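Local structure of endoglucanase (Clostridium thermocellum, 2E4T) at residues Phe57-Ser62 with His66-Tyr71. The protein probably hydrolyses internal beta-1,4-glucosidic linkages of cellulose and xyloglucan, through a family 44 glycoside hydrolase module with a TIM-like barrel. Sequence-based numbering, arbitrary orientation.
Sequences FSNAGS and HYSDTY
A short antiparallel β-hairpin, set outside the eight-stranded parallel sheet of the TIM-like barrel, pairs S58 with D69 and N59 with S68 and illustrates how one amide can join two strands of a hairpin. S58 and D69 form the hydrogen-bonded pair, D69 N reaching S58 O at 3.0 Å; beyond it A60 N donates to Y67 O, and H66 N to G61 O at 2.9 Å. With CG anti to the backbone N (chi1 -166°), the amide of N59 lies across the facing strand: one N-H of ND2 points to S68 OG (2.9 Å), almost in the amide plane, and the other to H66 O (2.9 Å), arriving from above that carbonyl's plane. OD1 meanwhile accepts from G61 N at 2.8 Å, an Asx turn. On the face that carries the side chains of S58 and D69, R47 bonds S58 OG and forms a salt bridge with D69; a water joins S58 OG to the backbone D69 O. The ring of F57 meets T70 CG2 edge-on, CE1 to CG2 3.8 Å, and one face of the H66 imidazole lies against G61 O, offset toward the rim. Three bonds thus fix the rotation of the buried N59 amide and satisfy both its ends, tying the turn to the strands.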
loop_
_atom_site.group_PDB
_atom_site.type_symbol
_atom_site.label_atom_id
_atom_site.label_comp_id
_atom_site.label_asym_id
_atom_site.label_seq_id
_atom_site.Cartn_x
_atom_site.Cartn_y
_atom_site.Cartn_z
ATOM N N PHE A 57 -9.624 -0.356 -23.280
ATOM C CA PHE A 57 -8.493 0.441 -23.712
ATOM C C PHE A 57 -8.012 1.325 -22.566
ATOM O O PHE A 57 -8.750 1.627 -21.611
ATOM C CB PHE A 57 -8.864 1.288 -24.933
ATOM C CG PHE A 57 -9.291 0.445 -26.114
ATOM C CD1 PHE A 57 -8.498 -0.579 -26.586
ATOM C CD2 PHE A 57 -10.464 0.740 -26.821
ATOM C CE1 PHE A 57 -8.870 -1.325 -27.691
ATOM C CE2 PHE A 57 -10.867 0.001 -27.915
ATOM C CZ PHE A 57 -10.060 -1.031 -28.348
ATOM N N SER A 58 -6.764 1.781 -22.683
ATOM C CA SER A 58 -6.186 2.666 -21.681
ATOM C C SER A 58 -5.034 3.426 -22.356
ATOM O O SER A 58 -4.653 3.117 -23.490
ATOM C CB SER A 58 -5.651 1.891 -20.457
ATOM O OG SER A 58 -4.597 1.007 -20.821
ATOM N N ASN A 59 -4.487 4.415 -21.618
ATOM C CA ASN A 59 -3.485 5.300 -22.187
ATOM C C ASN A 59 -2.246 5.325 -21.296
ATOM O O ASN A 59 -2.311 5.452 -20.069
ATOM C CB ASN A 59 -4.084 6.714 -22.364
ATOM C CG ASN A 59 -3.208 7.584 -23.266
ATOM O OD1 ASN A 59 -2.181 8.125 -22.816
ATOM N ND2 ASN A 59 -3.560 7.673 -24.552
ATOM N N ALA A 60 -1.090 5.223 -21.961
ATOM C CA ALA A 60 0.202 5.197 -21.267
ATOM C C ALA A 60 0.586 6.556 -20.682
ATOM O O ALA A 60 1.484 6.617 -19.788
ATOM C CB ALA A 60 1.288 4.799 -22.235
ATOM N N GLY A 61 0.009 7.628 -21.189
ATOM C CA GLY A 61 0.473 8.964 -20.778
ATOM C C GLY A 61 1.955 9.115 -21.063
ATOM O O GLY A 61 2.510 8.574 -22.044
ATOM N N SER A 62 2.617 9.825 -20.168
ATOM C CA SER A 62 4.035 10.065 -20.272
ATOM C C SER A 62 4.904 8.818 -20.200
ATOM O O SER A 62 6.104 8.857 -20.527
ATOM C CB SER A 62 4.449 11.058 -19.213
ATOM O OG SER A 62 4.209 10.514 -17.881
ATOM N N HIS A 66 1.941 8.810 -24.860
ATOM C CA HIS A 66 0.501 9.047 -24.816
ATOM C C HIS A 66 -0.245 8.049 -25.697
ATOM O O HIS A 66 -1.307 8.361 -26.276
ATOM C CB HIS A 66 0.112 10.491 -25.127
ATOM C CG HIS A 66 0.987 11.434 -24.404
ATOM N ND1 HIS A 66 0.812 11.718 -23.056
ATOM C CD2 HIS A 66 2.083 12.122 -24.842
ATOM C CE1 HIS A 66 1.815 12.517 -22.709
ATOM N NE2 HIS A 66 2.582 12.786 -23.764
ATOM N N TYR A 67 0.218 6.798 -25.740
ATOM C CA TYR A 67 -0.440 5.761 -26.536
ATOM C C TYR A 67 -1.720 5.260 -25.873
ATOM O O TYR A 67 -1.680 4.856 -24.692
ATOM C CB TYR A 67 0.442 4.513 -26.726
ATOM C CG TYR A 67 1.300 4.527 -27.963
ATOM C CD1 TYR A 67 2.026 5.664 -28.378
ATOM C CD2 TYR A 67 1.412 3.413 -28.744
ATOM C CE1 TYR A 67 2.868 5.609 -29.492
ATOM C CE2 TYR A 67 2.228 3.366 -29.889
ATOM C CZ TYR A 67 2.933 4.488 -30.271
ATOM O OH TYR A 67 3.775 4.478 -31.360
ATOM N N SER A 68 -2.799 5.191 -26.648
ATOM C CA SER A 68 -3.978 4.416 -26.270
ATOM C C SER A 68 -3.883 3.057 -26.944
ATOM O O SER A 68 -3.675 2.977 -28.169
ATOM C CB SER A 68 -5.256 5.078 -26.753
ATOM O OG SER A 68 -5.623 6.141 -25.845
ATOM N N ASP A 69 -4.020 1.972 -26.157
ATOM C CA ASP A 69 -3.772 0.649 -26.701
ATOM C C ASP A 69 -4.355 -0.415 -25.756
ATOM O O ASP A 69 -5.134 -0.111 -24.828
ATOM C CB ASP A 69 -2.254 0.479 -26.863
ATOM C CG ASP A 69 -1.533 0.594 -25.497
ATOM O OD1 ASP A 69 -2.139 0.285 -24.491
ATOM O OD2 ASP A 69 -0.368 1.075 -25.422
ATOM N N THR A 70 -4.056 -1.674 -26.078
ATOM C CA THR A 70 -4.544 -2.838 -25.346
ATOM C C THR A 70 -3.557 -3.302 -24.242
ATOM O O THR A 70 -3.690 -4.435 -23.754
ATOM C CB THR A 70 -4.782 -4.013 -26.307
ATOM O OG1 THR A 70 -3.583 -4.217 -27.097
ATOM C CG2 THR A 70 -5.920 -3.710 -27.267
ATOM N N TYR A 71 -2.662 -2.424 -23.786
ATOM C CA TYR A 71 -1.655 -2.847 -22.810
ATOM C C TYR A 71 -2.239 -3.552 -21.608
ATOM O O TYR A 71 -1.676 -4.561 -21.138
ATOM C CB TYR A 71 -0.838 -1.626 -22.343
ATOM C CG TYR A 71 0.123 -1.960 -21.203
ATOM C CD1 TYR A 71 1.349 -2.557 -21.469
ATOM C CD2 TYR A 71 -0.210 -1.746 -19.875
ATOM C CE1 TYR A 71 2.213 -2.912 -20.414
ATOM C CE2 TYR A 71 0.652 -2.056 -18.815
ATOM C CZ TYR A 71 1.863 -2.602 -19.093
ATOM O OH TYR A 71 2.738 -2.927 -18.075
HETATM O O HOH W 1 -5.491 -1.278 -22.248
#